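Local coordinates for Galactose/lactose metabolism regulatory protein GAL80 (Saccharomyces cerevisiae, PDB 3BTV) that binds the transcriptional activator GAL4 and so blocks expression of the galactose and lactose metabolic genes when no inducing sugar is present, at residues Thr62-Ile67 against Ala75-Thr80; Val26-Ala31 against Thr53-Pro58; Ala100-Val105 against Leu122-Ala127; Ile95-Gln98 against Glu104-Met107; Tyr40-Gln45 against Arg370-Ile375. The protein carries 1 engineered substitution. All coordinates share one frame; numbering follows the deposited sequence.

Contact 1 of 5, residues Thr62-Ile67 against Ala75-Thr80; sequences TSIATI and ATAFPT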
# COMPACT_ATOMS: atom_id res chain seq x y z
N THR B 62 29.74 -21.37 30.46
CA THR B 62 29.47 -21.47 29.02
C THR B 62 30.51 -20.78 28.15
O THR B 62 30.76 -21.20 27.02
CB THR B 62 28.07 -20.94 28.67
OG1 THR B 62 27.68 -19.94 29.62
CG2 THR B 62 27.05 -22.07 28.69
N SER B 63 31.12 -19.71 28.66
CA SER B 63 32.24 -19.08 27.97
C SER B 63 33.37 -20.11 27.83
O SER B 63 33.79 -20.44 26.73
CB SER B 63 32.74 -17.87 28.75
OG SER B 63 31.67 -17.04 29.15
N ILE B 64 33.83 -20.60 28.98
CA ILE B 64 34.86 -21.63 29.02
C ILE B 64 34.44 -22.85 28.20
O ILE B 64 35.23 -23.38 27.41
CB ILE B 64 35.15 -22.07 30.46
CG1 ILE B 64 35.97 -20.99 31.18
CG2 ILE B 64 35.88 -23.39 30.49
CD1 ILE B 64 35.85 -21.03 32.67
N ALA B 65 33.21 -23.30 28.39
CA ALA B 65 32.66 -24.40 27.62
C ALA B 65 32.83 -24.14 26.12
O ALA B 65 33.34 -24.98 25.38
CB ALA B 65 31.20 -24.61 27.96
N THR B 66 32.38 -22.96 25.68
CA THR B 66 32.41 -22.58 24.27
C THR B 66 33.83 -22.50 23.72
O THR B 66 34.10 -22.96 22.60
CB THR B 66 31.72 -21.21 24.04
OG1 THR B 66 30.32 -21.32 24.33
CG2 THR B 66 31.91 -20.74 22.59
N ILE B 67 34.73 -21.92 24.50
CA ILE B 67 36.11 -21.77 24.08
C ILE B 67 36.71 -23.14 23.85
O ILE B 67 37.60 -23.32 23.02
CB ILE B 67 36.95 -21.00 25.12
CG1 ILE B 67 36.32 -19.63 25.41
CG2 ILE B 67 38.37 -20.82 24.63
CD1 ILE B 67 37.08 -18.81 26.42
N ALA B 75 41.26 -17.62 22.77
CA ALA B 75 40.22 -16.98 23.56
C ALA B 75 40.33 -17.33 25.04
O ALA B 75 40.44 -18.50 25.40
CB ALA B 75 38.84 -17.35 23.03
N THR B 76 40.29 -16.31 25.88
CA THR B 76 40.24 -16.50 27.32
C THR B 76 38.89 -16.01 27.84
O THR B 76 38.40 -14.97 27.40
CB THR B 76 41.39 -15.75 28.03
OG1 THR B 76 41.35 -14.36 27.68
CG2 THR B 76 42.73 -16.33 27.60
N ALA B 77 38.31 -16.76 28.77
CA ALA B 77 36.99 -16.44 29.30
C ALA B 77 37.06 -15.49 30.50
O ALA B 77 37.42 -15.89 31.60
CB ALA B 77 36.24 -17.71 29.69
N PHE B 78 36.71 -14.23 30.27
CA PHE B 78 36.77 -13.22 31.33
C PHE B 78 35.63 -13.36 32.33
O PHE B 78 34.52 -13.73 31.96
CB PHE B 78 36.80 -11.81 30.73
CG PHE B 78 38.09 -11.48 30.03
CD1 PHE B 78 38.42 -12.11 28.84
CD2 PHE B 78 38.97 -10.55 30.56
CE1 PHE B 78 39.61 -11.82 28.19
CE2 PHE B 78 40.16 -10.25 29.91
CZ PHE B 78 40.48 -10.89 28.73
N PRO B 79 35.92 -13.08 33.61
CA PRO B 79 35.01 -13.28 34.73
C PRO B 79 33.98 -12.16 34.84
O PRO B 79 32.80 -12.42 35.10
CB PRO B 79 35.93 -13.21 35.96
CG PRO B 79 37.34 -13.09 35.42
CD PRO B 79 37.21 -12.52 34.05
N THR B 80 34.43 -10.93 34.64
CA THR B 80 33.57 -9.76 34.78
C THR B 80 33.51 -8.99 33.47
O THR B 80 34.39 -9.13 32.62
CB THR B 80 34.09 -8.82 35.87
OG1 THR B 80 35.37 -8.30 35.49
CG2 THR B 80 34.24 -9.56 37.19
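Ser63, Ile64 and Ile67 of helix 62-67 lie against Ala75 and Ala77, with the helix running almost antiparallel to strand 76-78 (169°). The two axes approach to 7.9 Å, and Ser63 and Ala77 mark the point of nearest backbone passage. Ile67 does most of the touching. With CG1 anti to its carbonyl carbon (chi1 -57°) and the chain fully extended beyond, its CD1 is carried over the backbone of the strand, where it sits 3.4 Å from Ala77 N. The other branch stays at the residue before the strand: Ile67 CG2 is 3.2 Å from Ala75 O and also touches the Ala75 methyl group. Ala77 CB is the shared point of the contact, pressed by Ile67 CD1 on one flank and by Ile64 CG1, 3.6 Å away, on another, while Ser63 CB closes on the same methyl. Ser63 OG hydrogen-bonds to Ser57 OG, in the loop after strand 50-56. Along the helix, the Thr62 carbonyl accepts from both Thr66 N and Thr66 OG1, which come from opposite faces of its plane. An alanine at Ile67 would lose both branches and is likely to open a gap over Ala75 and Ala77 and take one neighbour from Leu55. Helix 60-69 thus covers the edge strand of the parallel sheet through small alanines that let it come close, as the crossover helix of the right-handed beta-alpha-beta unit 50-56, 60-69, 76-78 in a Rossmann fold.

Contact 2 of 5, residues Val26-Ala31 against Thr53-Pro58; sequences VGLNAA and TALYSP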
# COMPACT_ATOMS: atom_id res chain seq x y z
N VAL B 26 30.56 -10.85 23.25
CA VAL B 26 29.51 -10.98 24.25
C VAL B 26 28.26 -11.57 23.60
O VAL B 26 27.64 -10.92 22.75
CB VAL B 26 29.13 -9.63 24.86
CG1 VAL B 26 28.09 -9.82 25.95
CG2 VAL B 26 30.35 -8.93 25.43
N GLY B 27 27.90 -12.78 23.99
CA GLY B 27 26.66 -13.38 23.50
C GLY B 27 26.90 -14.56 22.59
O GLY B 27 25.98 -15.04 21.92
N LEU B 28 28.14 -15.04 22.56
CA LEU B 28 28.47 -16.22 21.78
C LEU B 28 28.37 -17.48 22.64
O LEU B 28 29.02 -17.59 23.67
CB LEU B 28 29.88 -16.11 21.21
CG LEU B 28 30.35 -17.40 20.53
CD1 LEU B 28 29.34 -17.83 19.47
CD2 LEU B 28 31.74 -17.21 19.94
N ASN B 29 27.55 -18.43 22.20
CA ASN B 29 27.37 -19.67 22.94
C ASN B 29 27.32 -20.86 21.99
O ASN B 29 26.39 -20.98 21.19
CB ASN B 29 26.10 -19.61 23.78
CG ASN B 29 25.91 -20.84 24.63
OD1 ASN B 29 26.55 -21.88 24.42
ND2 ASN B 29 25.03 -20.74 25.62
N ALA B 30 28.30 -21.75 22.10
CA ALA B 30 28.42 -22.87 21.17
C ALA B 30 27.20 -23.79 21.16
O ALA B 30 26.98 -24.53 20.19
CB ALA B 30 29.68 -23.65 21.44
N ALA B 31 26.41 -23.76 22.23
CA ALA B 31 25.26 -24.66 22.36
C ALA B 31 23.91 -23.97 22.14
O ALA B 31 22.91 -24.64 21.90
CB ALA B 31 25.27 -25.35 23.71
N THR B 53 39.85 -13.62 20.66
CA THR B 53 40.83 -13.64 21.74
C THR B 53 40.18 -13.46 23.11
O THR B 53 40.83 -13.66 24.14
CB THR B 53 41.89 -12.55 21.55
OG1 THR B 53 41.29 -11.26 21.70
CG2 THR B 53 42.54 -12.65 20.17
N ALA B 54 38.91 -13.08 23.12
CA ALA B 54 38.21 -12.85 24.37
C ALA B 54 36.75 -13.26 24.26
O ALA B 54 36.19 -13.30 23.16
CB ALA B 54 38.32 -11.40 24.78
N LEU B 55 36.13 -13.56 25.40
CA LEU B 55 34.75 -14.03 25.41
C LEU B 55 34.17 -13.74 26.79
O LEU B 55 34.86 -13.93 27.79
CB LEU B 55 34.72 -15.54 25.16
CG LEU B 55 33.65 -16.11 24.23
CD1 LEU B 55 33.91 -15.65 22.81
CD2 LEU B 55 33.64 -17.63 24.30
N TYR B 56 32.93 -13.28 26.85
CA TYR B 56 32.31 -13.03 28.15
C TYR B 56 30.82 -13.33 28.21
O TYR B 56 30.09 -13.11 27.25
CB TYR B 56 32.54 -11.59 28.61
CG TYR B 56 31.64 -11.19 29.76
CD1 TYR B 56 31.97 -11.53 31.07
CD2 TYR B 56 30.45 -10.51 29.54
CE1 TYR B 56 31.15 -11.18 32.13
CE2 TYR B 56 29.62 -10.16 30.59
CZ TYR B 56 29.97 -10.49 31.89
OH TYR B 56 29.15 -10.15 32.94
N SER B 57 30.39 -13.83 29.36
CA SER B 57 28.98 -13.97 29.66
C SER B 57 28.83 -14.09 31.18
O SER B 57 29.80 -14.38 31.88
CB SER B 57 28.37 -15.19 28.95
OG SER B 57 28.93 -16.40 29.43
N PRO B 58 27.61 -13.84 31.69
CA PRO B 58 27.38 -13.96 33.13
C PRO B 58 27.87 -15.30 33.65
O PRO B 58 28.77 -15.33 34.50
CB PRO B 58 25.85 -13.87 33.24
CG PRO B 58 25.44 -13.08 32.05
CD PRO B 58 26.39 -13.47 30.96
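Val26 comes beside Tyr56 where the first strand of the sheet runs out and its chain parts from strand 53-56, the two CA atoms lying 5.2 Å apart with no hydrogen bond between the segments. Here the backbones meet loosely: Val26 CA is 3.7 Å from Tyr56 O, and Gly27 N is near the same oxygen. Val26 and Tyr56 put their side chains on one face of the sheet. The valine CG1, anti to the backbone N (chi1 -177°), approaches the edge of the phenol ring, near its plane, with CD2 4.4 Å away. Leu81 and Phe84 of helix 81-86 touch the Tyr56 ring as well. Leu28 and Leu55 make a second, separate touch, CD2 to CD1 at 3.9 Å, one chain crossing the other at a slant. Leu55 also reaches Phe25 and Ile67, so this pair belongs to the packing between sheet and helix 60-69. Between the two touches, Gly27 turns the chain with a positive phi of 112°, at which a CB would collide with the carbonyl oxygen of Val26. Farther along, Asn29 OD1 accepts from Ala31 N at 2.9 Å, an Asx turn; the N-H points well at the oxygen (167°) but comes from above the amide plane. With its positive phi, Gly27 probably corresponds to the first glycine of the Rossmann dinucleotide-binding loop. The contact itself is almost wholly apolar: packing continues the pairing where backbone bonds such as Ala54 with Phe25 stop, while the loop beyond is held by the Asx turn and by Ala30 N bonded to Thr66 OG1 of helix 60-69.

Contact 3 of 5, residues Ala100-Val105 against Leu122-Ala127; sequences ASHYEV and LFVEWA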
# COMPACT_ATOMS: atom_id res chain seq x y z
N ALA B 100 17.12 -5.79 24.61
CA ALA B 100 16.76 -5.27 25.94
C ALA B 100 17.95 -5.16 26.89
O ALA B 100 17.87 -4.46 27.90
CB ALA B 100 15.65 -6.12 26.57
N SER B 101 19.05 -5.85 26.57
CA SER B 101 20.25 -5.83 27.42
C SER B 101 21.36 -4.93 26.88
O SER B 101 22.38 -4.74 27.54
CB SER B 101 20.81 -7.25 27.59
OG SER B 101 19.86 -8.09 28.21
N HIS B 102 21.15 -4.38 25.68
CA HIS B 102 22.17 -3.57 25.01
C HIS B 102 22.64 -2.39 25.85
O HIS B 102 23.84 -2.22 26.07
CB HIS B 102 21.64 -3.04 23.67
CG HIS B 102 21.71 -4.04 22.55
ND1 HIS B 102 21.36 -3.73 21.25
CD2 HIS B 102 22.09 -5.34 22.54
CE1 HIS B 102 21.52 -4.80 20.49
NE2 HIS B 102 21.96 -5.79 21.25
N TYR B 103 21.70 -1.58 26.31
CA TYR B 103 22.03 -0.38 27.08
C TYR B 103 22.78 -0.73 28.35
O TYR B 103 23.85 -0.17 28.63
CB TYR B 103 20.75 0.40 27.39
CG TYR B 103 20.97 1.74 28.04
CD1 TYR B 103 21.37 2.85 27.30
CD2 TYR B 103 20.74 1.91 29.40
CE1 TYR B 103 21.55 4.09 27.91
CE2 TYR B 103 20.91 3.13 30.01
CZ TYR B 103 21.32 4.22 29.26
OH TYR B 103 21.50 5.44 29.87
N GLU B 104 22.24 -1.66 29.13
CA GLU B 104 22.83 -1.99 30.43
C GLU B 104 24.23 -2.57 30.29
O GLU B 104 25.06 -2.42 31.18
CB GLU B 104 21.94 -2.96 31.23
CG GLU B 104 22.07 -4.42 30.82
CD GLU B 104 20.99 -5.30 31.41
OE1 GLU B 104 19.83 -4.84 31.51
OE2 GLU B 104 21.29 -6.46 31.76
N VAL B 105 24.50 -3.24 29.17
CA VAL B 105 25.81 -3.83 28.94
C VAL B 105 26.78 -2.85 28.27
O VAL B 105 27.91 -2.68 28.72
CB VAL B 105 25.72 -5.09 28.07
CG1 VAL B 105 27.12 -5.61 27.79
CG2 VAL B 105 24.89 -6.15 28.77
N LEU B 122 33.55 -1.29 17.55
CA LEU B 122 32.40 -1.77 18.31
C LEU B 122 31.29 -2.20 17.36
O LEU B 122 30.80 -1.40 16.56
CB LEU B 122 31.88 -0.71 19.28
CG LEU B 122 30.60 -1.13 20.01
CD1 LEU B 122 30.88 -2.35 20.90
CD2 LEU B 122 30.04 0.03 20.83
N PHE B 123 30.91 -3.47 17.45
CA PHE B 123 29.95 -4.06 16.54
C PHE B 123 28.70 -4.42 17.33
O PHE B 123 28.76 -5.24 18.26
CB PHE B 123 30.57 -5.32 15.93
CG PHE B 123 29.78 -5.92 14.79
CD1 PHE B 123 30.34 -6.93 14.02
CD2 PHE B 123 28.51 -5.48 14.50
CE1 PHE B 123 29.63 -7.50 12.98
CE2 PHE B 123 27.79 -6.04 13.44
CZ PHE B 123 28.35 -7.05 12.69
N VAL B 124 27.56 -3.81 16.99
CA VAL B 124 26.30 -4.08 17.68
C VAL B 124 25.23 -4.52 16.70
O VAL B 124 25.19 -4.05 15.57
CB VAL B 124 25.80 -2.84 18.48
CG1 VAL B 124 24.53 -3.17 19.26
CG2 VAL B 124 26.89 -2.34 19.44
N GLU B 125 24.37 -5.43 17.13
CA GLU B 125 23.26 -5.85 16.29
C GLU B 125 22.10 -4.88 16.32
O GLU B 125 21.93 -4.14 17.29
CB GLU B 125 22.79 -7.25 16.69
CG GLU B 125 23.78 -8.31 16.28
CD GLU B 125 23.21 -9.70 16.44
OE1 GLU B 125 22.65 -9.97 17.52
OE2 GLU B 125 23.32 -10.50 15.48
N TRP B 126 21.32 -4.86 15.24
CA TRP B 126 20.07 -4.11 15.20
C TRP B 126 19.02 -4.94 15.93
O TRP B 126 18.98 -6.15 15.73
CB TRP B 126 19.65 -3.84 13.75
CG TRP B 126 18.34 -3.12 13.67
CD1 TRP B 126 17.12 -3.67 13.40
CD2 TRP B 126 18.11 -1.72 13.89
NE1 TRP B 126 16.15 -2.70 13.44
CE2 TRP B 126 16.73 -1.50 13.75
CE3 TRP B 126 18.94 -0.64 14.21
CZ2 TRP B 126 16.16 -0.23 13.89
CZ3 TRP B 126 18.37 0.61 14.35
CH2 TRP B 126 16.99 0.81 14.20
N ALA B 127 18.19 -4.33 16.77
CA ALA B 127 18.16 -2.89 16.98
C ALA B 127 19.21 -2.44 17.99
O ALA B 127 19.60 -3.20 18.88
CB ALA B 127 16.77 -2.46 17.44
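His102, at the start of helix 102-112, reaches across to Val124 and to the carbonyls that follow it, within the beta-alpha-beta unit of strand 92-95, helix 102-112 and strand 121-125 of the Rossmann fold. Leu122 and Phe123 open the second segment as sheet residues, their backbones bonded to strands on both flanks, Ile93 and Ile95 on one and Gln148 and Ile150 on the other. Val124 is the first to meet the helix. Its CG1, anti to the backbone N (chi1 -176°), lies over one face of the imidazole, 4.0 Å from the ring centroid and 28° off the normal: a CH-pi contact. The two side chains slide past each other in opposite directions. Glu125 contributes its backbone, O being 3.3 Å from His102 CE1 at the ring edge, while its carboxylate turns elsewhere and is bonded through OE2 to Trp34 and His39. Trp126 leaves the contact; its indole touches helix 405-424 and meets His216 edge-to-face, and NE1 is bonded to Thr211 O. The peptide that follows it is cis, consistent with Ala127 CB lying over the centre of the indole, 3.8 Å above its plane. Glu-Trp-Ala stands where relatives in this oxidoreductase family often carry Glu-Lys-Pro with a cis proline, a likely correspondence. The imidazole is held mainly by the hydrogen bond of ND1 to Leu128 O, with a weak bond between NE2 and Ile97 O. At the same ring edge, close to the ring plane, Ala127 O stands 3.0 Å from His102 CE1.

Contact 4 of 5, residues Ile95-Gln98 against Glu104-Met107; sequences IAIQ and EVVM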
# COMPACT_ATOMS: atom_id res chain seq x y z
N ILE B 95 28.74 -7.20 20.30
CA ILE B 95 27.65 -7.45 21.24
C ILE B 95 26.51 -8.15 20.50
O ILE B 95 25.85 -7.56 19.65
CB ILE B 95 27.12 -6.15 21.87
CG1 ILE B 95 28.04 -5.70 23.00
CG2 ILE B 95 25.74 -6.36 22.43
CD1 ILE B 95 29.30 -5.05 22.54
N ALA B 96 26.29 -9.42 20.83
CA ALA B 96 25.21 -10.19 20.21
C ALA B 96 24.29 -10.78 21.27
O ALA B 96 24.13 -12.00 21.39
CB ALA B 96 25.77 -11.28 19.31
N ILE B 97 23.69 -9.89 22.06
CA ILE B 97 22.76 -10.27 23.11
C ILE B 97 21.42 -9.61 22.79
O ILE B 97 21.33 -8.81 21.87
CB ILE B 97 23.23 -9.75 24.47
CG1 ILE B 97 23.48 -8.25 24.40
CG2 ILE B 97 24.50 -10.48 24.91
CD1 ILE B 97 23.87 -7.63 25.73
N GLN B 98 20.39 -9.94 23.57
CA GLN B 98 19.06 -9.39 23.31
C GLN B 98 19.08 -7.86 23.41
O GLN B 98 19.76 -7.29 24.26
CB GLN B 98 18.06 -9.96 24.31
CG GLN B 98 18.42 -9.69 25.75
CD GLN B 98 17.31 -10.08 26.70
OE1 GLN B 98 17.33 -9.72 27.88
NE2 GLN B 98 16.32 -10.81 26.19
N GLU B 104 22.24 -1.66 29.13
CA GLU B 104 22.83 -1.99 30.43
C GLU B 104 24.23 -2.57 30.29
O GLU B 104 25.06 -2.42 31.18
CB GLU B 104 21.94 -2.96 31.23
CG GLU B 104 22.07 -4.42 30.82
CD GLU B 104 20.99 -5.30 31.41
OE1 GLU B 104 19.83 -4.84 31.51
OE2 GLU B 104 21.29 -6.46 31.76
N VAL B 105 24.50 -3.24 29.17
CA VAL B 105 25.81 -3.83 28.94
C VAL B 105 26.78 -2.85 28.27
O VAL B 105 27.91 -2.68 28.72
CB VAL B 105 25.72 -5.09 28.07
CG1 VAL B 105 27.12 -5.61 27.79
CG2 VAL B 105 24.89 -6.15 28.77
N VAL B 106 26.34 -2.22 27.19
CA VAL B 106 27.23 -1.39 26.38
C VAL B 106 27.73 -0.14 27.11
O VAL B 106 28.89 0.24 26.95
CB VAL B 106 26.57 -1.00 25.04
CG1 VAL B 106 27.45 -0.03 24.27
CG2 VAL B 106 26.31 -2.25 24.20
N MET B 107 26.88 0.49 27.90
CA MET B 107 27.28 1.72 28.60
C MET B 107 28.49 1.52 29.52
O MET B 107 29.50 2.22 29.36
CB MET B 107 26.10 2.37 29.34
CG MET B 107 24.99 2.85 28.42
SD MET B 107 25.54 3.87 27.04
CE MET B 107 25.65 5.49 27.80
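Ile97 places CG1 between its backbone N and carbonyl carbon (chi1 54°), a crowded rotamer, and then runs out extended, so that CD1 projects straight at Val105 of the helix. Val105 answers with CG2; the two methyls meet tip to tip at 3.5 Å. The same Ile97 CD1 also lies 3.9 Å from Val105 CB, so the tip rests on the valine branch point as well as on one methyl. Ile95 takes the commoner course, with CG1 anti to the carbonyl carbon (chi1 -80°). That branch crosses Val106 at a slant, and its CG1 comes 4.0 Å from Val106 CG2. The backbones stay well apart: Ile95 and Val106, the nearest pair, are separated by 8.0 Å between CA atoms, and the gap is bridged by side chains alone. Segment 95-98 is the end of strand 92-95 and the turn after it, and 104-107 belongs to the helix that follows, so the contact folds the helix back over the strand from which it has just come. Both buried partners have further neighbours: Ile95 touches Leu122, His102 and Leu109, while Val106 touches Ile138 of helix 132-143. No polar group takes part across the segments. Adhesion therefore rests on branched aliphatic shapes meeting at methyl distance, which gives close packing but no directional grip; the backbone bond of Ala96 to Val26 ties the start of the loop to the neighbouring strand.

Contact 5 of 5, residues Tyr40-Gln45 against Arg370-Ile375; sequences YPAILQ and RLYQSI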
# COMPACT_ATOMS: atom_id res chain seq x y z
N TYR B 40 29.62 -16.66 14.09
CA TYR B 40 30.70 -17.63 14.21
C TYR B 40 31.15 -18.19 12.86
O TYR B 40 32.34 -18.12 12.51
CB TYR B 40 30.36 -18.77 15.18
CG TYR B 40 31.43 -19.83 15.23
CD1 TYR B 40 31.18 -21.12 14.78
CD2 TYR B 40 32.71 -19.53 15.69
CE1 TYR B 40 32.17 -22.09 14.81
CE2 TYR B 40 33.70 -20.50 15.73
CZ TYR B 40 33.43 -21.78 15.28
OH TYR B 40 34.42 -22.74 15.32
N PRO B 41 30.22 -18.76 12.08
CA PRO B 41 30.60 -19.28 10.77
C PRO B 41 31.42 -18.27 9.96
O PRO B 41 32.42 -18.64 9.34
CB PRO B 41 29.24 -19.52 10.10
CG PRO B 41 28.34 -19.87 11.24
CD PRO B 41 28.80 -19.00 12.39
N ALA B 42 31.01 -17.00 9.98
CA ALA B 42 31.74 -15.95 9.28
C ALA B 42 33.19 -15.83 9.76
O ALA B 42 34.13 -15.89 8.96
CB ALA B 42 31.02 -14.62 9.41
N ILE B 43 33.36 -15.64 11.06
CA ILE B 43 34.69 -15.48 11.64
C ILE B 43 35.55 -16.73 11.41
O ILE B 43 36.77 -16.65 11.30
CB ILE B 43 34.62 -15.18 13.15
CG1 ILE B 43 33.80 -13.91 13.39
CG2 ILE B 43 36.02 -15.07 13.74
CD1 ILE B 43 33.70 -13.53 14.86
N LEU B 44 34.88 -17.88 11.35
CA LEU B 44 35.57 -19.15 11.16
C LEU B 44 36.22 -19.20 9.78
O LEU B 44 37.35 -19.68 9.62
CB LEU B 44 34.58 -20.31 11.31
CG LEU B 44 35.15 -21.73 11.30
CD1 LEU B 44 36.26 -21.88 12.33
CD2 LEU B 44 34.04 -22.74 11.54
N GLN B 45 35.51 -18.68 8.79
CA GLN B 45 35.96 -18.71 7.41
C GLN B 45 37.04 -17.67 7.13
O GLN B 45 37.92 -17.87 6.29
CB GLN B 45 34.77 -18.50 6.48
CG GLN B 45 34.94 -19.10 5.09
CD GLN B 45 33.61 -19.43 4.45
OE1 GLN B 45 32.55 -19.18 5.02
NE2 GLN B 45 33.67 -20.00 3.25
N ARG B 370 29.27 -11.29 4.55
CA ARG B 370 29.69 -10.24 3.63
C ARG B 370 29.91 -8.93 4.38
O ARG B 370 30.66 -8.07 3.94
CB ARG B 370 28.67 -10.08 2.50
CG ARG B 370 28.77 -11.19 1.45
CD ARG B 370 27.54 -11.29 0.55
NE ARG B 370 27.46 -10.19 -0.41
CZ ARG B 370 27.64 -10.31 -1.72
NH1 ARG B 370 27.91 -11.50 -2.27
NH2 ARG B 370 27.54 -9.24 -2.50
N LEU B 371 29.24 -8.80 5.52
CA LEU B 371 29.46 -7.65 6.39
C LEU B 371 30.86 -7.72 7.03
O LEU B 371 31.61 -6.74 7.02
CB LEU B 371 28.38 -7.59 7.48
CG LEU B 371 28.52 -6.50 8.54
CD1 LEU B 371 28.70 -5.13 7.88
CD2 LEU B 371 27.31 -6.51 9.47
N TYR B 372 31.20 -8.88 7.57
CA TYR B 372 32.53 -9.10 8.13
C TYR B 372 33.60 -8.87 7.08
O TYR B 372 34.60 -8.21 7.34
CB TYR B 372 32.66 -10.52 8.69
CG TYR B 372 32.30 -10.62 10.15
CD1 TYR B 372 31.00 -10.87 10.55
CD2 TYR B 372 33.27 -10.45 11.14
CE1 TYR B 372 30.66 -10.94 11.88
CE2 TYR B 372 32.94 -10.52 12.48
CZ TYR B 372 31.64 -10.77 12.84
OH TYR B 372 31.29 -10.85 14.17
N GLN B 373 33.37 -9.40 5.88
CA GLN B 373 34.32 -9.23 4.79
C GLN B 373 34.55 -7.75 4.50
O GLN B 373 35.69 -7.30 4.36
CB GLN B 373 33.83 -9.96 3.53
CG GLN B 373 34.81 -9.96 2.38
CD GLN B 373 35.96 -10.93 2.60
OE1 GLN B 373 37.11 -10.53 2.80
NE2 GLN B 373 35.66 -12.23 2.56
N SER B 374 33.47 -6.98 4.44
CA SER B 374 33.57 -5.56 4.12
C SER B 374 34.33 -4.81 5.22
O SER B 374 34.95 -3.77 4.97
CB SER B 374 32.18 -4.94 3.87
OG SER B 374 31.56 -4.54 5.08
N ILE B 375 34.31 -5.36 6.43
CA ILE B 375 35.01 -4.76 7.55
C ILE B 375 36.53 -4.89 7.39
O ILE B 375 37.25 -3.89 7.39
CB ILE B 375 34.58 -5.36 8.89
CG1 ILE B 375 33.13 -4.98 9.20
CG2 ILE B 375 35.49 -4.88 10.01
CD1 ILE B 375 32.61 -5.50 10.52
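Ala42 and Ile43 of the short first helix of the Rossmann fold meet one aromatic residue, Tyr372, on helix 363-380 from late in the chain. The segments are joined by this helix-to-helix packing across 324 intervening residues. Tyr40 points away from the other helix and packs on Leu70. Ala42, the nearest backbone approach (7.0 Å between its CA and that of Tyr372), sets its CB against the ring at CD1, 3.9 Å away. Next comes Ile43, whose CG1, anti to its carbonyl carbon (chi1 -58°), crosses the tyrosine obliquely from the same side of the ring plane as Ala42, 3.6 Å from Tyr372 CE2. The two groups thus share one side of the ring, Ala42 near CD1 and Ile43 near CE2, while Phe50 stacks edge-to-face with it and Val94 of the sheet touches it too. An alanine in place of Tyr372 would probably open a gap beside Ala42 and Ile43 and leave His39 ND1 without its hydroxyl partner. That hydroxyl has a polar tie and an apolar neighbour: Tyr372 OH is hydrogen-bonded to His39 ND1, and Ile43 CD1 lies 3.7 Å from the same oxygen.

Overall arrangement
Contacts 1 to 4 follow the Rossmann sheet, whereas contact 5 brings helix 363-380 in from late in the chain. Contacts 1 and 2 are centred about 6 Å apart and linked by the side-chain hydrogen bonds that Ser63 and Thr66 of helix 60-69 send into the loops of contact 2. Contact 2 meets contact 4 through Val26 O and Ala96 N at 2.8 Å. Contacts 3 and 4 share helix 102-112, their centres about 4 Å apart. Contact 5 touches contact 3, Phe123 CZ lying 3.4 Å from Leu371 CD2. The loops of contacts 2, 3 and 4 follow the sheet strands, where Rossmann folds typically bind a dinucleotide.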